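Glycoside hydrolase family protein (Novosphingobium sp. PP1Y, PDB 6Q2F) is an alpha-L-rhamnosidase, which probably hydrolyses terminal alpha-L-rhamnose units from glycosides, and carries a bound sodium ion. Local coordinates at residues G1052-L1057 against S1130-P1135; I1028-R1033 against E1091-N1096; W136-G141 against V464-G469. All coordinates share one frame; numbering follows the deposited sequence.

Contact 1 (G1052-L1057 against S1130-P1135); sequences GRVGDL and SGLIGP
Gly1052 lies against Gly1134 and Pro1135 where two antiparallel strands of a four-stranded sheet meet across a classic beta bulge; this sheet is one layer of the beta sandwich in the galactose-binding-like domain. Glycine suits the position: its phi is positive (67°), as at Gly1131 and Gly1134, a backbone shape strained for most other residues, and a beta carbon would run into C of Gly1134. CA of Gly1052 makes a CH...O contact with O of Pro1135 at 3.5 Å, and a cis peptide precedes that proline.

Arg1053 faces the bulge, whose two residues are Ile1133 and Gly1134. Its N donates to O of Gly1134 at 3.0 Å, from well above the carbonyl plane, while its own O is gripped by two successive amides, N of Ile1133 and N of Gly1134, each at 3.0 Å. The extra residue turns Ile1133 toward the neighbouring strand, so its branched CB presses on CB of Arg1053 at 3.8 Å. Only the root of the arginine packs here; the long chain suits an exposed site.

Val1054 and Leu1132 form a non-hydrogen-bonded antiparallel pair. CG2 of Val1054, anti to the carbonyl carbon (CG1 is anti to the backbone N, chi1 176°), is thereby turned to CD1 of Leu1132 at 4.2 Å, the side chains slanting across one another. Both are buried and apolar because this face is turned inward, where they also meet Val1094 of the other layer.

Gly1055 ends the pairing opposite Gly1131. A side chain at Gly1055 would sit tightly against CA of Ser1130. N of Gly1055 gives a nearly straight bond (172°) to O of Gly1131 at 2.9 Å, and N of Gly1131 answers at 3.0 Å on a lone pair of Gly1055 O.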
ATOM      1  N   GLY A1052      23.744  21.459  21.471  1.00 42.99           N
ATOM      2  CA  GLY A1052      22.767  21.090  22.484  1.00 46.18           C
ATOM      3  C   GLY A1052      21.377  20.964  21.882  1.00 40.94           C
ATOM      4  O   GLY A1052      21.200  20.463  20.770  1.00 39.09           O
ATOM      5  N   ARG A1053      20.375  21.419  22.621  1.00 40.86           N
ATOM      6  CA  ARG A1053      19.008  21.361  22.125  1.00 41.28           C
ATOM      7  C   ARG A1053      18.802  22.462  21.098  1.00 37.26           C
ATOM      8  O   ARG A1053      19.199  23.610  21.322  1.00 40.76           O
ATOM      9  CB  ARG A1053      18.015  21.503  23.278  1.00 52.92           C
ATOM     10  CG  ARG A1053      17.995  20.317  24.240  1.00 52.67           C
ATOM     11  CD  ARG A1053      16.848  20.467  25.232  1.00 65.72           C
ATOM     12  NE  ARG A1053      17.286  20.219  26.603  1.00 87.56           N
ATOM     13  CZ  ARG A1053      16.887  19.195  27.357  1.00 92.73           C
ATOM     14  NH1 ARG A1053      16.007  18.320  26.890  1.00 86.94           N
ATOM     15  NH2 ARG A1053      17.361  19.059  28.593  1.00 96.48           N
ATOM     16  N   VAL A1054      18.186  22.110  19.983  1.00 43.02           N
ATOM     17  CA  VAL A1054      17.911  23.019  18.893  1.00 41.78           C
ATOM     18  C   VAL A1054      16.500  22.797  18.396  1.00 36.34           C
ATOM     19  O   VAL A1054      16.124  21.704  18.136  1.00 36.17           O
ATOM     20  CB  VAL A1054      18.848  22.780  17.710  1.00 34.62           C
ATOM     21  CG1 VAL A1054      18.487  23.664  16.540  1.00 34.12           C
ATOM     22  CG2 VAL A1054      20.284  22.988  18.073  1.00 39.98           C
ATOM     23  N   GLY A1055      15.738  23.862  18.265  1.00 33.47           N
ATOM     24  CA  GLY A1055      14.387  23.785  17.773  1.00 38.44           C
ATOM     25  C   GLY A1055      14.250  24.565  16.492  1.00 32.38           C
ATOM     26  O   GLY A1055      14.077  25.733  16.539  1.00 36.40           O
ATOM     27  N   ASP A1056      14.359  23.942  15.335  1.00 34.71           N
ATOM     28  CA  ASP A1056      14.534  22.527  15.171  1.00 35.11           C
ATOM     29  C   ASP A1056      15.740  22.106  14.345  1.00 40.14           C
ATOM     30  O   ASP A1056      16.096  20.963  14.363  1.00 34.72           O
ATOM     31  CB  ASP A1056      13.307  21.962  14.495  1.00 31.33           C
ATOM     32  CG  ASP A1056      12.076  22.188  15.250  1.00 34.71           C
ATOM     33  OD1 ASP A1056      11.933  21.701  16.334  1.00 41.03           O
ATOM     34  OD2 ASP A1056      11.209  22.823  14.726  1.00 44.46           O
ATOM     35  N   LEU A1057      16.342  23.031  13.618  1.00 32.89           N
ATOM     36  CA  LEU A1057      17.504  22.765  12.815  1.00 34.59           C
ATOM     37  C   LEU A1057      18.297  24.015  12.758  1.00 38.04           C
ATOM     38  O   LEU A1057      17.771  25.058  12.938  1.00 36.45           O
ATOM     39  CB  LEU A1057      17.168  22.290  11.406  1.00 28.90           C
ATOM     40  CG  LEU A1057      16.246  23.061  10.473  1.00 40.79           C
ATOM     41  CD1 LEU A1057      16.469  22.689   9.027  1.00 30.84           C
ATOM     42  CD2 LEU A1057      14.805  22.875  10.842  1.00 35.76           C
ATOM     43  N   SER A1130      11.676  26.186  20.798  1.00 37.63           N
ATOM     44  CA  SER A1130      12.049  27.010  19.660  1.00 39.41           C
ATOM     45  C   SER A1130      13.419  27.653  19.868  1.00 39.24           C
ATOM     46  O   SER A1130      13.765  28.066  20.981  1.00 35.63           O
ATOM     47  CB  SER A1130      10.994  28.101  19.433  1.00 43.12           C
ATOM     48  OG  SER A1130      11.276  28.810  18.246  1.00 51.54           O
ATOM     49  N   GLY A1131      14.186  27.747  18.781  1.00 36.46           N
ATOM     50  CA  GLY A1131      15.436  28.484  18.757  1.00 35.25           C
ATOM     51  C   GLY A1131      16.639  27.660  19.160  1.00 41.65           C
ATOM     52  O   GLY A1131      16.629  26.418  19.188  1.00 42.44           O
ATOM     53  N   LEU A1132      17.717  28.389  19.457  1.00 41.39           N
ATOM     54  CA  LEU A1132      18.983  27.799  19.888  1.00 42.28           C
ATOM     55  C   LEU A1132      18.934  27.683  21.407  1.00 41.64           C
ATOM     56  O   LEU A1132      19.173  28.656  22.121  1.00 45.13           O
ATOM     57  CB  LEU A1132      20.162  28.660  19.442  1.00 48.89           C
ATOM     58  CG  LEU A1132      21.575  28.144  19.801  1.00 43.85           C
ATOM     59  CD1 LEU A1132      21.787  26.707  19.298  1.00 42.08           C
ATOM     60  CD2 LEU A1132      22.648  29.044  19.229  1.00 37.84           C
ATOM     61  N   ILE A1133      18.613  26.493  21.907  1.00 40.75           N
ATOM     62  CA  ILE A1133      18.451  26.320  23.343  1.00 40.27           C
ATOM     63  C   ILE A1133      19.781  25.988  24.031  1.00 38.84           C
ATOM     64  O   ILE A1133      20.008  26.392  25.171  1.00 43.13           O
ATOM     65  CB  ILE A1133      17.385  25.242  23.593  1.00 45.02           C
ATOM     66  CG1 ILE A1133      16.022  25.723  23.090  1.00 46.44           C
ATOM     67  CG2 ILE A1133      17.323  24.849  25.062  1.00 42.15           C
ATOM     68  CD1 ILE A1133      14.990  24.616  22.966  1.00 41.30           C
ATOM     69  N   GLY A1134      20.667  25.257  23.363  1.00 38.73           N
ATOM     70  CA  GLY A1134      21.947  24.901  23.943  1.00 42.21           C
ATOM     71  C   GLY A1134      21.948  23.803  24.996  1.00 46.28           C
ATOM     72  O   GLY A1134      20.999  23.020  25.095  1.00 44.17           O
ATOM     73  N   PRO A1135      23.033  23.727  25.789  1.00 43.74           N
ATOM     74  CA  PRO A1135      24.187  24.631  25.718  1.00 42.43           C
ATOM     75  C   PRO A1135      25.041  24.396  24.468  1.00 48.89           C
ATOM     76  O   PRO A1135      25.050  23.290  23.904  1.00 45.85           O
ATOM     77  CB  PRO A1135      24.968  24.292  26.990  1.00 41.69           C
ATOM     78  CG  PRO A1135      24.693  22.831  27.192  1.00 44.35           C
ATOM     79  CD  PRO A1135      23.279  22.590  26.692  1.00 47.79           C
TER

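Contact 2 (I1028-R1033 against E1091-N1096)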
ATOM      1  N   ILE A1028      13.131  31.813  10.593  1.00 34.23           N
ATOM      2  CA  ILE A1028      14.574  31.671  10.772  1.00 32.36           C
ATOM      3  C   ILE A1028      15.050  32.761  11.720  1.00 36.14           C
ATOM      4  O   ILE A1028      14.941  33.954  11.415  1.00 38.85           O
ATOM      5  CB  ILE A1028      15.322  31.736   9.432  1.00 39.87           C
ATOM      6  CG1 ILE A1028      14.791  30.664   8.464  1.00 37.53           C
ATOM      7  CG2 ILE A1028      16.806  31.536   9.649  1.00 41.92           C
ATOM      8  CD1 ILE A1028      15.489  30.672   7.116  1.00 37.01           C
ATOM      9  N   ALA A1029      15.564  32.354  12.876  1.00 35.85           N
ATOM     10  CA  ALA A1029      16.220  33.266  13.806  1.00 40.99           C
ATOM     11  C   ALA A1029      17.730  33.107  13.658  1.00 45.33           C
ATOM     12  O   ALA A1029      18.246  31.983  13.697  1.00 42.76           O
ATOM     13  CB  ALA A1029      15.789  32.987  15.244  1.00 38.56           C
ATOM     14  N   THR A1030      18.432  34.227  13.483  1.00 38.68           N
ATOM     15  CA  THR A1030      19.872  34.217  13.233  1.00 40.61           C
ATOM     16  C   THR A1030      20.611  34.622  14.507  1.00 40.48           C
ATOM     17  O   THR A1030      20.524  35.775  14.951  1.00 41.10           O
ATOM     18  CB  THR A1030      20.221  35.148  12.074  1.00 42.60           C
ATOM     19  OG1 THR A1030      19.600  34.668  10.876  1.00 37.28           O
ATOM     20  CG2 THR A1030      21.730  35.204  11.862  1.00 35.67           C
ATOM     21  N   TYR A1031      21.330  33.672  15.096  1.00 38.63           N
ATOM     22  CA  TYR A1031      22.099  33.920  16.305  1.00 37.81           C
ATOM     23  C   TYR A1031      23.535  34.275  15.946  1.00 41.81           C
ATOM     24  O   TYR A1031      24.139  33.661  15.064  1.00 46.16           O
ATOM     25  CB  TYR A1031      22.087  32.701  17.220  1.00 37.75           C
ATOM     26  CG  TYR A1031      20.768  32.382  17.888  1.00 40.90           C
ATOM     27  CD1 TYR A1031      19.699  31.838  17.163  1.00 45.11           C
ATOM     28  CD2 TYR A1031      20.607  32.554  19.259  1.00 35.27           C
ATOM     29  CE1 TYR A1031      18.493  31.521  17.785  1.00 33.46           C
ATOM     30  CE2 TYR A1031      19.410  32.226  19.884  1.00 41.96           C
ATOM     31  CZ  TYR A1031      18.358  31.711  19.144  1.00 38.48           C
ATOM     32  OH  TYR A1031      17.176  31.380  19.758  1.00 44.53           O
ATOM     33  N   SER A1032      24.087  35.237  16.677  1.00 38.41           N
ATOM     34  CA  SER A1032      25.325  35.922  16.324  1.00 44.63           C
ATOM     35  C   SER A1032      26.166  36.073  17.575  1.00 53.08           C
ATOM     36  O   SER A1032      25.635  36.388  18.645  1.00 47.27           O
ATOM     37  CB  SER A1032      25.041  37.311  15.729  1.00 73.60           C
ATOM     38  OG  SER A1032      26.234  38.004  15.425  1.00 93.75           O
ATOM     39  N   ARG A1033      27.478  35.893  17.424  1.00 58.14           N
ATOM     40  CA  ARG A1033      28.407  35.879  18.546  1.00 57.62           C
ATOM     41  C   ARG A1033      29.814  35.718  17.987  1.00 62.30           C
ATOM     42  O   ARG A1033      29.997  35.236  16.859  1.00 62.57           O
ATOM     43  CB  ARG A1033      28.076  34.711  19.486  1.00 60.92           C
ATOM     44  CG  ARG A1033      28.697  34.747  20.851  1.00 69.95           C
ATOM     45  CD  ARG A1033      28.572  33.359  21.471  1.00 53.89           C
ATOM     46  NE  ARG A1033      28.944  33.317  22.883  1.00 48.75           N
ATOM     47  CZ  ARG A1033      30.186  33.449  23.326  1.00 62.12           C
ATOM     48  NH1 ARG A1033      31.173  33.658  22.469  1.00 74.06           N
ATOM     49  NH2 ARG A1033      30.444  33.381  24.624  1.00 71.82           N
ATOM     50  N   GLU A1091      27.737  32.501  13.330  1.00 42.77           N
ATOM     51  CA  GLU A1091      26.358  32.821  12.976  1.00 41.89           C
ATOM     52  C   GLU A1091      25.606  31.516  12.806  1.00 40.00           C
ATOM     53  O   GLU A1091      26.077  30.615  12.108  1.00 38.46           O
ATOM     54  CB  GLU A1091      26.254  33.634  11.679  1.00 51.58           C
ATOM     55  CG  GLU A1091      27.282  34.730  11.504  1.00 60.80           C
ATOM     56  CD  GLU A1091      27.045  35.502  10.221  1.00 79.91           C
ATOM     57  OE1 GLU A1091      25.863  35.822   9.934  1.00 81.56           O
ATOM     58  OE2 GLU A1091      28.031  35.756   9.494  1.00 88.41           O
ATOM     59  N   ILE A1092      24.452  31.414  13.456  1.00 35.62           N
ATOM     60  CA  ILE A1092      23.687  30.180  13.515  1.00 36.00           C
ATOM     61  C   ILE A1092      22.259  30.519  13.132  1.00 37.07           C
ATOM     62  O   ILE A1092      21.571  31.239  13.866  1.00 33.25           O
ATOM     63  CB  ILE A1092      23.739  29.534  14.900  1.00 38.55           C
ATOM     64  CG1 ILE A1092      25.200  29.284  15.300  1.00 34.42           C
ATOM     65  CG2 ILE A1092      22.901  28.264  14.906  1.00 34.21           C
ATOM     66  CD1 ILE A1092      25.372  28.543  16.605  1.00 40.60           C
ATOM     67  N   ARG A1093      21.812  30.020  11.976  1.00 33.96           N
ATOM     68  CA  ARG A1093      20.476  30.309  11.491  1.00 33.80           C
ATOM     69  C   ARG A1093      19.588  29.144  11.904  1.00 36.99           C
ATOM     70  O   ARG A1093      19.739  28.024  11.387  1.00 32.79           O
ATOM     71  CB  ARG A1093      20.497  30.526   9.981  1.00 33.96           C
ATOM     72  CG  ARG A1093      21.090  31.885   9.596  1.00 38.12           C
ATOM     73  CD  ARG A1093      21.447  31.987   8.118  1.00 36.74           C
ATOM     74  NE  ARG A1093      20.291  31.790   7.248  1.00 38.96           N
ATOM     75  CZ  ARG A1093      20.080  30.699   6.519  1.00 41.16           C
ATOM     76  NH1 ARG A1093      20.950  29.685   6.543  1.00 40.70           N
ATOM     77  NH2 ARG A1093      19.000  30.623   5.761  1.00 37.46           N
ATOM     78  N   VAL A1094      18.715  29.379  12.884  1.00 36.40           N
ATOM     79  CA  VAL A1094      17.827  28.346  13.405  1.00 36.20           C
ATOM     80  C   VAL A1094      16.443  28.536  12.809  1.00 35.35           C
ATOM     81  O   VAL A1094      15.867  29.629  12.887  1.00 35.28           O
ATOM     82  CB  VAL A1094      17.743  28.361  14.936  1.00 35.46           C
ATOM     83  CG1 VAL A1094      16.823  27.230  15.389  1.00 34.81           C
ATOM     84  CG2 VAL A1094      19.129  28.224  15.550  1.00 33.34           C
ATOM     85  N   ALA A1095      15.912  27.469  12.228  1.00 31.42           N
ATOM     86  CA  ALA A1095      14.556  27.422  11.707  1.00 35.32           C
ATOM     87  C   ALA A1095      13.715  26.513  12.594  1.00 34.33           C
ATOM     88  O   ALA A1095      14.197  25.472  13.060  1.00 32.81           O
ATOM     89  CB  ALA A1095      14.542  26.889  10.267  1.00 28.67           C
ATOM     90  N   ASN A1096      12.460  26.896  12.819  1.00 30.85           N
ATOM     91  CA  ASN A1096      11.506  26.042  13.517  1.00 30.65           C
ATOM     92  C   ASN A1096      10.309  25.805  12.594  1.00 34.55           C
ATOM     93  O   ASN A1096      10.350  26.144  11.410  1.00 35.69           O
ATOM     94  CB  ASN A1096      11.093  26.663  14.850  1.00 30.28           C
ATOM     95  CG  ASN A1096      10.435  28.015  14.676  1.00 38.50           C
ATOM     96  OD1 ASN A1096      10.547  28.636  13.614  1.00 36.25           O
ATOM     97  ND2 ASN A1096       9.759  28.491  15.724  1.00 34.71           N
TER
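Ile1028 and Ala1095 begin a run of five antiparallel pairs that ends at Ser1032 and Glu1091, joining the two middle strands of the six-stranded sheet in the galactose-binding-like beta sandwich; beta-branched Ile1028, Thr1030, Ile1092 and Val1094 suit such extended chains.

The backbone hydrogen bonds come in two reciprocal sets. N of Ala1029 donates to O of Val1094 at 2.7 Å, with N of Val1094 returning the bond to O of Ala1029; Tyr1031 and Ile1092 do the same. At the intervening pairs CA-H groups meet carbonyls, as where CA of Ile1028 lies 3.2 Å from O of Val1094.

On the more open face, Arg1093 lies between Ile1028 and Thr1030. CG2 of Ile1028 touches CB of Arg1093 at 3.8 Å, CD1 approaches the guanidinium obliquely and CG1 packs on the small Ala1095, while OG1 of Thr1030 lies 3.4 Å from CG of Arg1093, the two side chains running alongside each other. With an alanine in place of Ile1028, the aliphatic flank of Arg1093 would probably lose its cover on that side, and its guanidinium, whose NH1 is bonded to Gln1059, would be less restrained.

Apolar packing fills the buried face, toward the other layer. CG of Tyr1031 stands anti to its carbonyl carbon (chi1 -70°), which swings the ring beside Val1094, and its hydroxyl is hydrogen-bonded to N of Leu1132. CG2 of Val1094 comes obliquely to CD1 of Tyr1031 at 4.0 Å. O of Ile1092 lies at the edge of the ring, in its plane, 3.8 Å from CD1 of Tyr1031.

Contact 3 (W136-G141 against V464-G469); sequences WSETGG and VDKFDG
The buried amino group of Lys466 is surrounded by oxygens: its NZ donates to OG1 of Thr139 at 2.8 Å, weakly to O of Thr139, and to O of Val464 at 2.9 Å, and it forms a salt bridge with Glu463. A long, flexible lysine suits the place, since its chain must bend at chi2 (-80°) and again at chi4 to fold back onto the carbonyl two residues before it. CE of Lys466 packs on the methylene CG of Glu138 at 3.9 Å, the two chains crossing at a slant.

Thr139 contributes both its oxygens. OG1 sits between its own backbone N and carbonyl carbon (chi1 43°), facing the amino group, and is also hydrogen-bonded to His565. Both segments are loops of the (beta/alpha)8-barrel domain: 136-141 follows barrel strand 127-131, at the end of the barrel where active sites of this fold lie, and 464-469 leads into helix 469-487. An Asx turn at Asp465, within a type I turn, and the N-cap Asp468 shape that entry.

O of Thr139 is the second join. N of Val464 donates to it at 2.9 Å in a nearly straight bond (168°) lying in the carbonyl plane. The branched Val464 also sets CG1 against that carbonyl, 3.4 Å from O of Thr139.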
ATOM      1  N   TRP A 136      -6.686  11.821  -8.884  1.00 22.62           N
ATOM      2  CA  TRP A 136      -5.507  11.057  -8.600  1.00 25.85           C
ATOM      3  C   TRP A 136      -5.623   9.593  -8.796  1.00 27.86           C
ATOM      4  O   TRP A 136      -4.635   8.942  -8.954  1.00 31.32           O
ATOM      5  CB  TRP A 136      -4.973  11.298  -7.208  1.00 24.13           C
ATOM      6  CG  TRP A 136      -5.899  11.143  -6.080  1.00 29.98           C
ATOM      7  CD1 TRP A 136      -6.653  10.081  -5.774  1.00 35.12           C
ATOM      8  CD2 TRP A 136      -6.121  12.093  -5.066  1.00 29.01           C
ATOM      9  NE1 TRP A 136      -7.337  10.306  -4.640  1.00 32.06           N
ATOM     10  CE2 TRP A 136      -7.036  11.551  -4.189  1.00 32.08           C
ATOM     11  CE3 TRP A 136      -5.650  13.371  -4.833  1.00 28.82           C
ATOM     12  CZ2 TRP A 136      -7.462  12.227  -3.075  1.00 35.29           C
ATOM     13  CZ3 TRP A 136      -6.078  14.022  -3.757  1.00 28.39           C
ATOM     14  CH2 TRP A 136      -6.974  13.463  -2.888  1.00 28.51           C
ATOM     15  N   SER A 137      -6.819   9.044  -8.884  1.00 24.27           N
ATOM     16  CA  SER A 137      -7.000   7.625  -9.137  1.00 28.61           C
ATOM     17  C   SER A 137      -8.385   7.287  -9.699  1.00 32.79           C
ATOM     18  O   SER A 137      -9.291   7.995  -9.472  1.00 31.24           O
ATOM     19  CB  SER A 137      -6.713   6.808  -7.894  1.00 25.60           C
ATOM     20  OG  SER A 137      -7.811   6.730  -7.069  1.00 29.80           O
ATOM     21  N   GLU A 138      -8.542   6.205 -10.441  1.00 30.76           N
ATOM     22  CA  GLU A 138      -7.499   5.287 -10.826  1.00 23.55           C
ATOM     23  C   GLU A 138      -7.284   5.458 -12.317  1.00 25.31           C
ATOM     24  O   GLU A 138      -6.329   6.032 -12.726  1.00 27.59           O
ATOM     25  CB  GLU A 138      -7.913   3.866 -10.525  1.00 31.87           C
ATOM     26  CG  GLU A 138      -6.942   2.807 -11.009  1.00 31.40           C
ATOM     27  CD  GLU A 138      -5.623   2.840 -10.282  1.00 31.03           C
ATOM     28  OE1 GLU A 138      -4.646   2.371 -10.817  1.00 30.65           O
ATOM     29  OE2 GLU A 138      -5.577   3.367  -9.186  1.00 31.17           O
ATOM     30  N   THR A 139      -8.207   4.954 -13.110  1.00 25.66           N
ATOM     31  CA  THR A 139      -8.196   5.068 -14.553  1.00 23.04           C
ATOM     32  C   THR A 139      -9.638   5.167 -14.975  1.00 31.68           C
ATOM     33  O   THR A 139     -10.273   4.212 -15.293  1.00 30.10           O
ATOM     34  CB  THR A 139      -7.480   3.908 -15.269  1.00 28.13           C
ATOM     35  OG1 THR A 139      -7.831   2.674 -14.683  1.00 24.43           O
ATOM     36  CG2 THR A 139      -6.020   4.065 -15.219  1.00 20.43           C
ATOM     37  N   GLY A 140     -10.139   6.378 -14.957  1.00 24.13           N
ATOM     38  CA  GLY A 140     -11.536   6.646 -15.220  1.00 27.00           C
ATOM     39  C   GLY A 140     -11.713   8.084 -15.666  1.00 30.25           C
ATOM     40  O   GLY A 140     -10.919   8.974 -15.325  1.00 29.09           O
ATOM     41  N   GLY A 141     -12.770   8.298 -16.446  1.00 24.76           N
ATOM     42  CA  GLY A 141     -13.126   9.611 -16.923  1.00 22.06           C
ATOM     43  C   GLY A 141     -14.322   9.516 -17.847  1.00 27.26           C
ATOM     44  O   GLY A 141     -14.738   8.423 -18.242  1.00 29.18           O
ATOM     45  N   VAL A 464     -12.626   2.634 -16.022  1.00 32.36           N
ATOM     46  CA  VAL A 464     -12.620   1.682 -17.127  1.00 25.33           C
ATOM     47  C   VAL A 464     -12.550   0.254 -16.578  1.00 33.19           C
ATOM     48  O   VAL A 464     -11.969  -0.005 -15.516  1.00 27.91           O
ATOM     49  CB  VAL A 464     -11.447   1.952 -18.093  1.00 26.05           C
ATOM     50  CG1 VAL A 464     -10.093   1.582 -17.445  1.00 24.90           C
ATOM     51  CG2 VAL A 464     -11.621   1.141 -19.391  1.00 32.50           C
ATOM     52  N   ASP A 465     -13.171  -0.674 -17.295  1.00 29.81           N
ATOM     53  CA  ASP A 465     -13.171  -2.091 -16.947  1.00 27.58           C
ATOM     54  C   ASP A 465     -11.735  -2.601 -16.832  1.00 28.23           C
ATOM     55  O   ASP A 465     -11.028  -2.722 -17.833  1.00 24.30           O
ATOM     56  CB  ASP A 465     -13.972  -2.868 -18.010  1.00 24.86           C
ATOM     57  CG  ASP A 465     -13.961  -4.382 -17.778  1.00 30.57           C
ATOM     58  OD1 ASP A 465     -13.200  -4.853 -16.901  1.00 30.52           O
ATOM     59  OD2 ASP A 465     -14.716  -5.092 -18.477  1.00 31.80           O
ATOM     60  N   LYS A 466     -11.290  -2.878 -15.604  1.00 24.23           N
ATOM     61  CA  LYS A 466      -9.889  -3.178 -15.346  1.00 27.55           C
ATOM     62  C   LYS A 466      -9.469  -4.547 -15.875  1.00 35.87           C
ATOM     63  O   LYS A 466      -8.266  -4.834 -15.917  1.00 32.19           O
ATOM     64  CB  LYS A 466      -9.618  -3.092 -13.839  1.00 25.68           C
ATOM     65  CG  LYS A 466     -10.122  -1.795 -13.173  1.00 23.65           C
ATOM     66  CD  LYS A 466      -9.150  -0.640 -13.406  1.00 26.70           C
ATOM     67  CE  LYS A 466      -9.697   0.675 -12.801  1.00 26.89           C
ATOM     68  NZ  LYS A 466     -10.252   1.615 -13.835  1.00 30.83           N
ATOM     69  N   PHE A 467     -10.422  -5.395 -16.261  1.00 32.39           N
ATOM     70  CA  PHE A 467     -10.125  -6.726 -16.776  1.00 30.36           C
ATOM     71  C   PHE A 467     -10.124  -6.796 -18.299  1.00 33.60           C
ATOM     72  O   PHE A 467      -9.896  -7.876 -18.850  1.00 36.60           O
ATOM     73  CB  PHE A 467     -11.132  -7.732 -16.201  1.00 31.09           C
ATOM     74  CG  PHE A 467     -11.363  -7.585 -14.720  1.00 29.72           C
ATOM     75  CD1 PHE A 467     -10.314  -7.760 -13.825  1.00 28.09           C
ATOM     76  CD2 PHE A 467     -12.634  -7.294 -14.224  1.00 26.19           C
ATOM     77  CE1 PHE A 467     -10.509  -7.630 -12.463  1.00 27.15           C
ATOM     78  CE2 PHE A 467     -12.834  -7.154 -12.855  1.00 34.55           C
ATOM     79  CZ  PHE A 467     -11.766  -7.313 -11.972  1.00 32.94           C
ATOM     80  N   ASP A 468     -10.364  -5.679 -18.980  1.00 31.41           N
ATOM     81  CA  ASP A 468     -10.512  -5.624 -20.434  1.00 27.96           C
ATOM     82  C   ASP A 468      -9.382  -4.789 -21.019  1.00 28.02           C
ATOM     83  O   ASP A 468      -9.443  -3.559 -20.994  1.00 27.93           O
ATOM     84  CB  ASP A 468     -11.879  -5.050 -20.816  1.00 32.60           C
ATOM     85  CG  ASP A 468     -12.150  -5.118 -22.316  1.00 42.65           C
ATOM     86  OD1 ASP A 468     -11.311  -4.649 -23.112  1.00 36.06           O
ATOM     87  OD2 ASP A 468     -13.204  -5.666 -22.700  1.00 68.03           O
ATOM     88  N   GLY A 469      -8.379  -5.469 -21.584  1.00 29.80           N
ATOM     89  CA  GLY A 469      -7.179  -4.773 -22.034  1.00 26.14           C
ATOM     90  C   GLY A 469      -7.458  -3.731 -23.105  1.00 30.12           C
ATOM     91  O   GLY A 469      -6.856  -2.651 -23.116  1.00 22.25           O
TER

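In the fold
Contacts 1 and 2 lie 10 Å apart between centres, in the two facing sheets of one beta sandwich, and their segments alternate along the chain. They touch directly: N of Asp1056 probably donates to O of Ala1095 at 2.7 Å, as the chain passes from strand 1047-1055 in one sheet to strand 1057-1062 in the other. Contact 3 belongs to the barrel domain. It is the one near the sodium ion, about 8 Å from the side chain of Glu138; Trp136 and Ser137 also touch the metal-site residue Asp503. Its centre is about 50 Å from that of contact 1 and 51 Å from that of contact 2, with nearest atoms about 27 Å and 25 Å away.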